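Local coordinates for lipid binding protein (Grifola frondosa, PDB 5H0Q) that binds lipids and probably recognises membrane domains in which sphingomyelin and cholesterol occur together, at residues 80-85 with 113-118; 128-133 with 144-149; 63-68 with 196-201. All blocks are in the same frame, centred on the assembly; numbering follows the deposited sequence.

Contact 1 (80-85 with 113-118); sequences SFRGHF and GSAGCI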
loop_
_atom_site.group_PDB
_atom_site.type_symbol
_atom_site.label_atom_id
_atom_site.label_comp_id
_atom_site.label_asym_id
_atom_site.label_seq_id
_atom_site.Cartn_x
_atom_site.Cartn_y
_atom_site.Cartn_z
ATOM N N SER A 80 0.814 -0.286 -14.346
ATOM C CA SER A 80 0.757 1.142 -14.674
ATOM C C SER A 80 -0.372 1.383 -15.658
ATOM O O SER A 80 -0.336 0.870 -16.783
ATOM C CB SER A 80 2.058 1.644 -15.299
ATOM O OG SER A 80 3.139 1.517 -14.411
ATOM N N PHE A 81 -1.339 2.200 -15.263
ATOM C CA PHE A 81 -2.354 2.642 -16.203
ATOM C C PHE A 81 -1.936 3.909 -16.934
ATOM O O PHE A 81 -2.176 4.041 -18.139
ATOM C CB PHE A 81 -3.682 2.873 -15.477
ATOM C CG PHE A 81 -4.178 1.677 -14.714
ATOM C CD1 PHE A 81 -4.475 0.504 -15.369
ATOM C CD2 PHE A 81 -4.369 1.739 -13.345
ATOM C CE1 PHE A 81 -4.941 -0.593 -14.672
ATOM C CE2 PHE A 81 -4.834 0.648 -12.641
ATOM C CZ PHE A 81 -5.122 -0.519 -13.307
ATOM N N ARG A 82 -1.323 4.846 -16.213
ATOM C CA ARG A 82 -0.696 6.027 -16.799
ATOM C C ARG A 82 0.598 6.242 -16.043
ATOM O O ARG A 82 0.591 6.212 -14.816
ATOM C CB ARG A 82 -1.589 7.263 -16.654
ATOM C CG ARG A 82 -2.949 7.105 -17.241
ATOM C CD ARG A 82 -3.810 8.330 -17.033
ATOM N NE ARG A 82 -5.152 8.072 -17.531
ATOM C CZ ARG A 82 -6.236 7.919 -16.779
ATOM N NH1 ARG A 82 -6.185 8.024 -15.469
ATOM N NH2 ARG A 82 -7.397 7.659 -17.353
ATOM N N GLY A 83 1.698 6.432 -16.763
ATOM C CA GLY A 83 2.978 6.645 -16.123
ATOM C C GLY A 83 3.743 5.350 -15.935
ATOM O O GLY A 83 3.535 4.365 -16.648
ATOM N N HIS A 84 4.641 5.354 -14.955
ATOM C CA HIS A 84 5.539 4.233 -14.766
ATOM C C HIS A 84 6.081 4.262 -13.351
ATOM O O HIS A 84 6.083 5.300 -12.679
ATOM C CB HIS A 84 6.670 4.223 -15.805
ATOM C CG HIS A 84 7.626 5.367 -15.691
ATOM N ND1 HIS A 84 7.332 6.633 -16.147
ATOM C CD2 HIS A 84 8.887 5.425 -15.205
ATOM C CE1 HIS A 84 8.365 7.427 -15.931
ATOM N NE2 HIS A 84 9.322 6.719 -15.360
ATOM N N PHE A 85 6.532 3.100 -12.908
ATOM C CA PHE A 85 7.193 2.963 -11.622
ATOM C C PHE A 85 8.606 3.531 -11.678
ATOM O O PHE A 85 9.210 3.671 -12.741
ATOM C CB PHE A 85 7.240 1.486 -11.209
ATOM C CG PHE A 85 5.904 0.940 -10.788
ATOM C CD1 PHE A 85 5.493 1.048 -9.475
ATOM C CD2 PHE A 85 5.035 0.369 -11.713
ATOM C CE1 PHE A 85 4.258 0.573 -9.073
ATOM C CE2 PHE A 85 3.784 -0.110 -11.319
ATOM C CZ PHE A 85 3.404 -0.017 -9.997
ATOM N N GLY A 113 -1.123 12.224 -16.076
ATOM C CA GLY A 113 -0.861 11.986 -14.667
ATOM C C GLY A 113 -0.297 10.616 -14.363
ATOM O O GLY A 113 0.248 9.927 -15.230
ATOM N N SER A 114 -0.406 10.237 -13.090
ATOM C CA SER A 114 0.112 8.974 -12.572
ATOM C C SER A 114 -1.080 8.138 -12.123
ATOM O O SER A 114 -1.884 8.598 -11.303
ATOM C CB SER A 114 1.058 9.220 -11.402
ATOM O OG SER A 114 1.186 8.076 -10.596
ATOM N N ALA A 115 -1.203 6.922 -12.667
ATOM C CA ALA A 115 -2.284 6.028 -12.284
ATOM C C ALA A 115 -1.785 4.593 -12.338
ATOM O O ALA A 115 -1.182 4.185 -13.334
ATOM C CB ALA A 115 -3.485 6.204 -13.205
ATOM N N GLY A 116 -1.996 3.838 -11.265
ATOM C CA GLY A 116 -1.480 2.487 -11.228
ATOM C C GLY A 116 -1.989 1.752 -10.015
ATOM O O GLY A 116 -2.816 2.263 -9.261
ATOM N N CYS A 117 -1.460 0.544 -9.820
ATOM C CA CYS A 117 -1.858 -0.236 -8.661
ATOM C C CYS A 117 -0.830 -1.307 -8.363
ATOM O O CYS A 117 0.016 -1.651 -9.197
ATOM C CB CYS A 117 -3.231 -0.857 -8.880
ATOM S SG CYS A 117 -3.217 -2.237 -10.090
ATOM N N ILE A 118 -0.879 -1.776 -7.131
ATOM C CA ILE A 118 -0.181 -2.978 -6.710
ATOM C C ILE A 118 -1.218 -3.851 -6.030
ATOM O O ILE A 118 -2.101 -3.341 -5.335
ATOM C CB ILE A 118 1.007 -2.688 -5.764
ATOM C CG1 ILE A 118 2.045 -1.841 -6.495
ATOM C CG2 ILE A 118 1.660 -4.000 -5.329
ATOM C CD1 ILE A 118 3.327 -1.631 -5.729
#

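Contact 2 (128-133 with 144-149); sequences IFSGWQ and VLVEVR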
loop_
_atom_site.group_PDB
_atom_site.type_symbol
_atom_site.label_atom_id
_atom_site.label_comp_id
_atom_site.label_asym_id
_atom_site.label_seq_id
_atom_site.Cartn_x
_atom_site.Cartn_y
_atom_site.Cartn_z
ATOM N N ILE A 128 -5.233 -7.864 -2.057
ATOM C CA ILE A 128 -5.544 -6.494 -1.715
ATOM C C ILE A 128 -5.116 -5.629 -2.882
ATOM O O ILE A 128 -3.915 -5.487 -3.130
ATOM C CB ILE A 128 -4.834 -6.046 -0.442
ATOM C CG1 ILE A 128 -5.151 -6.972 0.717
ATOM C CG2 ILE A 128 -5.252 -4.613 -0.130
ATOM C CD1 ILE A 128 -4.273 -6.782 1.931
ATOM N N PHE A 129 -6.083 -5.010 -3.554
ATOM C CA PHE A 129 -5.816 -4.033 -4.607
ATOM C C PHE A 129 -5.554 -2.670 -3.973
ATOM O O PHE A 129 -6.366 -2.185 -3.187
ATOM C CB PHE A 129 -7.022 -3.971 -5.541
ATOM C CG PHE A 129 -6.926 -2.946 -6.641
ATOM C CD1 PHE A 129 -7.184 -1.613 -6.378
ATOM C CD2 PHE A 129 -6.630 -3.318 -7.940
ATOM C CE1 PHE A 129 -7.121 -0.660 -7.379
ATOM C CE2 PHE A 129 -6.574 -2.366 -8.960
ATOM C CZ PHE A 129 -6.833 -1.034 -8.676
ATOM N N SER A 130 -4.414 -2.056 -4.309
ATOM C CA SER A 130 -4.083 -0.727 -3.822
ATOM C C SER A 130 -3.755 0.140 -5.027
ATOM O O SER A 130 -2.721 -0.055 -5.672
ATOM C CB SER A 130 -2.918 -0.789 -2.848
ATOM O OG SER A 130 -3.235 -1.665 -1.780
ATOM N N GLY A 131 -4.635 1.082 -5.322
ATOM C CA GLY A 131 -4.516 1.872 -6.522
ATOM C C GLY A 131 -4.511 3.363 -6.248
ATOM O O GLY A 131 -5.053 3.846 -5.257
ATOM N N TRP A 132 -3.919 4.089 -7.180
ATOM C CA TRP A 132 -3.858 5.532 -7.098
ATOM C C TRP A 132 -4.160 6.098 -8.471
ATOM O O TRP A 132 -3.984 5.444 -9.497
ATOM C CB TRP A 132 -2.478 6.005 -6.596
ATOM C CG TRP A 132 -1.367 5.496 -7.491
ATOM C CD1 TRP A 132 -0.857 6.104 -8.607
ATOM C CD2 TRP A 132 -0.712 4.238 -7.387
ATOM N NE1 TRP A 132 0.110 5.309 -9.178
ATOM C CE2 TRP A 132 0.198 4.146 -8.460
ATOM C CE3 TRP A 132 -0.803 3.167 -6.482
ATOM C CZ2 TRP A 132 1.011 3.034 -8.643
ATOM C CZ3 TRP A 132 0.015 2.105 -6.645
ATOM C CH2 TRP A 132 0.896 2.023 -7.731
ATOM N N GLN A 133 -4.612 7.340 -8.480
ATOM C CA GLN A 133 -4.894 8.047 -9.725
ATOM C C GLN A 133 -4.709 9.520 -9.396
ATOM O O GLN A 133 -5.516 10.097 -8.656
ATOM C CB GLN A 133 -6.296 7.733 -10.232
ATOM C CG GLN A 133 -6.620 8.309 -11.617
ATOM C CD GLN A 133 -7.076 9.759 -11.576
ATOM O OE1 GLN A 133 -6.387 10.660 -12.078
ATOM N NE2 GLN A 133 -8.235 9.998 -10.981
ATOM N N VAL A 144 -7.411 7.751 -4.383
ATOM C CA VAL A 144 -6.832 6.520 -3.864
ATOM C C VAL A 144 -7.960 5.506 -3.698
ATOM O O VAL A 144 -9.108 5.879 -3.459
ATOM C CB VAL A 144 -6.095 6.757 -2.532
ATOM C CG1 VAL A 144 -7.066 7.167 -1.460
ATOM C CG2 VAL A 144 -5.294 5.560 -2.120
ATOM N N LEU A 145 -7.623 4.216 -3.825
ATOM C CA LEU A 145 -8.637 3.168 -3.794
ATOM C C LEU A 145 -8.036 1.878 -3.276
ATOM O O LEU A 145 -7.008 1.428 -3.791
ATOM C CB LEU A 145 -9.193 2.928 -5.190
ATOM C CG LEU A 145 -10.252 1.824 -5.315
ATOM C CD1 LEU A 145 -11.516 2.278 -4.649
ATOM C CD2 LEU A 145 -10.462 1.485 -6.766
ATOM N N VAL A 146 -8.692 1.259 -2.293
ATOM C CA VAL A 146 -8.302 -0.072 -1.852
ATOM C C VAL A 146 -9.512 -0.989 -1.976
ATOM O O VAL A 146 -10.654 -0.566 -1.793
ATOM C CB VAL A 146 -7.749 -0.115 -0.411
ATOM C CG1 VAL A 146 -6.438 0.633 -0.336
ATOM C CG2 VAL A 146 -8.763 0.478 0.552
ATOM N N GLU A 147 -9.247 -2.244 -2.315
ATOM C CA GLU A 147 -10.270 -3.296 -2.289
ATOM C C GLU A 147 -9.636 -4.575 -1.789
ATOM O O GLU A 147 -8.571 -4.963 -2.279
ATOM C CB GLU A 147 -10.878 -3.549 -3.661
ATOM C CG GLU A 147 -11.822 -2.463 -4.101
ATOM C CD GLU A 147 -12.552 -2.773 -5.406
ATOM O OE1 GLU A 147 -12.306 -3.843 -5.999
ATOM O OE2 GLU A 147 -13.339 -1.908 -5.847
ATOM N N VAL A 148 -10.290 -5.230 -0.833
ATOM C CA VAL A 148 -9.891 -6.557 -0.382
ATOM C C VAL A 148 -10.869 -7.542 -1.005
ATOM O O VAL A 148 -12.077 -7.363 -0.879
ATOM C CB VAL A 148 -9.909 -6.685 1.151
ATOM C CG1 VAL A 148 -9.275 -8.005 1.581
ATOM C CG2 VAL A 148 -9.190 -5.525 1.822
ATOM N N ARG A 149 -10.346 -8.552 -1.693
ATOM C CA ARG A 149 -11.162 -9.560 -2.363
ATOM C C ARG A 149 -10.479 -10.920 -2.268
ATOM O O ARG A 149 -9.362 -11.048 -1.776
ATOM C CB ARG A 149 -11.396 -9.193 -3.835
ATOM C CG ARG A 149 -12.219 -7.933 -4.049
ATOM C CD ARG A 149 -13.645 -8.047 -3.560
ATOM N NE ARG A 149 -14.466 -6.903 -3.974
ATOM C CZ ARG A 149 -14.551 -5.734 -3.335
ATOM N NH1 ARG A 149 -13.876 -5.536 -2.218
ATOM N NH2 ARG A 149 -15.344 -4.771 -3.810
#

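Contact 3 (63-68 with 196-201); sequences VRVYNA and VEYVYS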
loop_
_atom_site.group_PDB
_atom_site.type_symbol
_atom_site.label_atom_id
_atom_site.label_comp_id
_atom_site.label_asym_id
_atom_site.label_seq_id
_atom_site.Cartn_x
_atom_site.Cartn_y
_atom_site.Cartn_z
ATOM N N VAL A 63 4.531 6.471 -2.367
ATOM C CA VAL A 63 3.658 5.502 -1.710
ATOM C C VAL A 63 4.397 4.827 -0.578
ATOM O O VAL A 63 5.485 4.280 -0.790
ATOM C CB VAL A 63 3.153 4.433 -2.686
ATOM C CG1 VAL A 63 2.255 3.449 -1.939
ATOM C CG2 VAL A 63 2.406 5.066 -3.837
ATOM N N ARG A 64 3.813 4.855 0.623
ATOM C CA ARG A 64 4.286 4.016 1.718
ATOM C C ARG A 64 3.195 3.000 2.045
ATOM O O ARG A 64 2.010 3.339 2.080
ATOM C CB ARG A 64 4.669 4.831 2.945
ATOM C CG ARG A 64 3.571 5.612 3.655
ATOM C CD ARG A 64 4.147 6.295 4.913
ATOM N NE ARG A 64 3.109 6.926 5.721
ATOM C CZ ARG A 64 2.763 8.203 5.690
ATOM N NH1 ARG A 64 3.400 9.072 4.910
ATOM N NH2 ARG A 64 1.769 8.614 6.464
ATOM N N VAL A 65 3.607 1.773 2.343
ATOM C CA VAL A 65 2.698 0.647 2.587
ATOM C C VAL A 65 3.091 0.017 3.907
ATOM O O VAL A 65 4.252 -0.365 4.067
ATOM C CB VAL A 65 2.811 -0.401 1.468
ATOM C CG1 VAL A 65 1.892 -1.574 1.761
ATOM C CG2 VAL A 65 2.563 0.218 0.122
ATOM N N TYR A 66 2.129 -0.145 4.833
ATOM C CA TYR A 66 2.379 -0.789 6.116
ATOM C C TYR A 66 1.531 -2.049 6.196
ATOM O O TYR A 66 0.305 -1.981 6.054
ATOM C CB TYR A 66 2.059 0.112 7.317
ATOM C CG TYR A 66 2.512 -0.456 8.628
ATOM C CD1 TYR A 66 3.847 -0.742 8.848
ATOM C CD2 TYR A 66 1.600 -0.730 9.650
ATOM C CE1 TYR A 66 4.279 -1.239 10.067
ATOM C CE2 TYR A 66 2.028 -1.230 10.860
ATOM C CZ TYR A 66 3.354 -1.495 11.053
ATOM O OH TYR A 66 3.808 -1.967 12.245
ATOM N N ASN A 67 2.176 -3.179 6.464
ATOM C CA ASN A 67 1.485 -4.463 6.624
ATOM C C ASN A 67 1.301 -4.747 8.103
ATOM O O ASN A 67 2.269 -5.045 8.808
ATOM C CB ASN A 67 2.267 -5.581 5.949
ATOM C CG ASN A 67 1.632 -6.949 6.188
ATOM O OD1 ASN A 67 0.487 -7.028 6.605
ATOM N ND2 ASN A 67 2.397 -8.002 5.982
ATOM N N ALA A 68 0.053 -4.647 8.573
ATOM C CA ALA A 68 -0.339 -5.014 9.929
ATOM C C ALA A 68 -1.377 -6.137 9.915
ATOM O O ALA A 68 -2.239 -6.173 10.787
ATOM C CB ALA A 68 -0.885 -3.799 10.680
ATOM N N VAL A 196 1.140 9.099 -0.490
ATOM C CA VAL A 196 0.080 8.101 -0.411
ATOM C C VAL A 196 0.480 7.117 0.672
ATOM O O VAL A 196 1.656 6.749 0.764
ATOM C CB VAL A 196 -0.108 7.391 -1.762
ATOM C CG1 VAL A 196 -1.103 6.234 -1.638
ATOM C CG2 VAL A 196 -0.569 8.367 -2.784
ATOM N N GLU A 197 -0.496 6.683 1.482
ATOM C CA GLU A 197 -0.277 5.655 2.497
ATOM C C GLU A 197 -1.343 4.576 2.374
ATOM O O GLU A 197 -2.536 4.880 2.314
ATOM C CB GLU A 197 -0.318 6.211 3.914
ATOM C CG GLU A 197 -0.084 5.146 5.026
ATOM C CD GLU A 197 -0.183 5.720 6.431
ATOM O OE1 GLU A 197 -1.298 6.093 6.825
ATOM O OE2 GLU A 197 0.855 5.799 7.120
ATOM N N TYR A 198 -0.907 3.321 2.328
ATOM C CA TYR A 198 -1.792 2.164 2.437
ATOM C C TYR A 198 -1.479 1.438 3.735
ATOM O O TYR A 198 -0.310 1.145 4.004
ATOM C CB TYR A 198 -1.574 1.223 1.254
ATOM C CG TYR A 198 -1.907 1.829 -0.069
ATOM C CD1 TYR A 198 -3.225 2.076 -0.436
ATOM C CD2 TYR A 198 -0.899 2.219 -0.944
ATOM C CE1 TYR A 198 -3.531 2.676 -1.657
ATOM C CE2 TYR A 198 -1.194 2.799 -2.165
ATOM C CZ TYR A 198 -2.503 3.037 -2.515
ATOM O OH TYR A 198 -2.821 3.615 -3.720
ATOM N N VAL A 199 -2.523 1.058 4.474
ATOM C CA VAL A 199 -2.364 0.270 5.688
ATOM C C VAL A 199 -3.287 -0.922 5.598
ATOM O O VAL A 199 -4.503 -0.744 5.463
ATOM C CB VAL A 199 -2.700 1.073 6.942
ATOM C CG1 VAL A 199 -2.427 0.260 8.178
ATOM C CG2 VAL A 199 -1.888 2.350 6.949
ATOM N N TYR A 200 -2.734 -2.105 5.786
ATOM C CA TYR A 200 -3.521 -3.342 5.818
ATOM C C TYR A 200 -3.528 -3.867 7.247
ATOM O O TYR A 200 -2.457 -3.971 7.868
ATOM C CB TYR A 200 -2.925 -4.362 4.865
ATOM C CG TYR A 200 -2.515 -3.781 3.551
ATOM C CD1 TYR A 200 -3.385 -2.961 2.835
ATOM C CD2 TYR A 200 -1.267 -4.040 3.026
ATOM C CE1 TYR A 200 -3.006 -2.412 1.651
ATOM C CE2 TYR A 200 -0.872 -3.485 1.834
ATOM C CZ TYR A 200 -1.741 -2.680 1.147
ATOM O OH TYR A 200 -1.328 -2.112 -0.034
ATOM N N SER A 201 -4.717 -4.213 7.768
ATOM C CA SER A 201 -4.835 -4.612 9.162
ATOM C C SER A 201 -5.822 -5.780 9.293
ATOM O O SER A 201 -6.475 -6.171 8.327
ATOM C CB SER A 201 -5.266 -3.434 10.031
ATOM O OG SER A 201 -6.470 -2.853 9.553
#

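Contact 1 (80-85 with 113-118)
A classic beta bulge joins the corner at Phe81 and Arg82 to strand 114-118, with both residues facing Ala115. The carbonyl of Ala115 takes two N-H groups from the same face of its plane: a bent bond from Phe81 N (2.8 Å to Ala115 O, 138° at the hydrogen) and a nearly straight one from Arg82 N. Ala115 N returns a nearly straight bond to Arg82 O, 2.9 Å. The extra residue shifts the register by one, and beyond it the chain leaves for the other sheet, where His84 bonds to Thr105. Gly83 suits this exit, because its backbone angles would press a side chain against the preceding carbonyl oxygen. The small methyl of Ala115 lets the extended arm of Arg82 pass beside it toward Asp168 on helix 160-169, its salt-bridge partner. With CG anti to its carbonyl carbon (chi1 -56°), Phe81 lays its ring alongside Gly116, CD2 3.7 Å from Gly116 CA, and its far end meets the sulfur of Cys117 obliquely. On the side toward the second sheet, Phe85 turns its edge to Cys117, CZ 3.8 Å from Cys117 O, while CE1 touches Ile118 CD1 at 4.1 Å.

Contact 2 (128-133 with 144-149)
Strands 128-133 and 144-149 run antiparallel as the two arms of a beta hairpin, their axes 4.7 Å apart at closest approach and 172° between their directions. Phe129 with Glu147 and Gly131 with Leu145 are the hydrogen-bonded pairs; Ile128 with Val148, Ser130 with Val146 and Trp132 with Val144 are the non-hydrogen-bonded pairs between and beside them. Phe129 N reaches Glu147 O at 2.8 Å, and Glu147 N answers to a lone pair of Phe129 O at 3.0 Å. In the next pair Gly131 N bonds to Leu145 O at 2.8 Å, straighter than the return bond from Leu145 N to Gly131 O.

Gly131 matters because of its neighbour on the same strand. Phe129 holds CG anti to the backbone N (chi1 177°), which swings its ring along the strand over the place where a side chain of residue 131 would stand. Its edge faces Leu145 O, and CE1 touches the Leu145 methyl CD2 at 4.0 Å as the two side chains pass at a slant. Helix 160-169 covers this face, with Met163 on Phe129 and Leu167 on Leu145. The opposite face, carrying Ile128, Ser130, Val146 and Val148, turns to the other sheet. Here the branched Ile128 and Val148 meet through CG1 and CG1 at 4.3 Å, and the small Ser130 shares a hydrogen bond between its OG and Tyr200 OH.

At the partly exposed end of the helix-side face, Arg149 NH1 bonds to Val148 O, while Glu147 OE1 lies over a face of its guanidinium, 3.9 Å from NH2. No N-H points at that oxygen, so the long ion pair probably adds a diffuse attraction, whereas the directional cohesion of the hairpin comes from its backbone bonds.

Contact 3 (63-68 with 196-201)
Val63, Val65, Tyr198 and Tyr200 form the tightly packed face of two parallel strands, 63-68 and 196-201, whose axes come within 4.7 Å and run 14° from parallel. Both valines hold CG1 anti to the backbone N, and this carries that methyl onto the tyrosine two residues beyond the valine's own partner. Val63 CG1 meets the ring edge of Tyr198, 3.5 Å from CE2, and Val65 CG1 reaches Tyr200 CE2 at 3.4 Å. Compact branched valines thus fill in beside long rings that reach across the core, where Tyr198 OH bonds to Gly131 O. The strands themselves are joined by alternating bonds, Arg64 N to Val196 O, then Tyr198 N to Arg64 O at 2.9 Å, and so on to Ala68 N.

On the other face the looser, partly exposed part is the pair Arg64 and Glu197. Arg64 NE donates to Glu197 OE2 at 2.9 Å, and NH2 adds a weak bond to the same oxygen. The two flat groups stand almost perpendicular, 89° apart: the carboxylate oxygen lies at the guanidinium edge, yet is itself approached from above its own plane, unlike a flat, two-oxygen pairing. Lys37 is a second cationic partner of OE2, probably stabilising its charge, while Arg64 NH1 goes to Gln48 of helix 41-55.

Tyr66, buried on the same face, hands its hydroxyl to Ala33 O of helix 26-35. Strand 99-105 flanks strand 60-68 on its other edge and strand 182-188 flanks 193-201, so the pair lies within its sheet, with strand 126-134 packed against the tyrosine face.

Overall arrangement
From the N terminus, strand 60-68 comes first and waits for the last strand, 193-201: contact 3 closes a loop of 127 residues that encloses both other contacts. Within it, contact 1 closes first, where the chain turns from strand 73-80 toward 84-85 and later returns as strand 114-121. Contact 2 follows in series as the hairpin 126-134/143-150, so none of the three cross. Contacts 1 and 2 share a sheet, joined by Ile118 O to Ser130 N at 2.8 Å. Contact 3 lies in the facing mixed sheet and packs directly on contact 2 through its tyrosines; contact 1 reaches that sheet through 84-85 without touching contact 3.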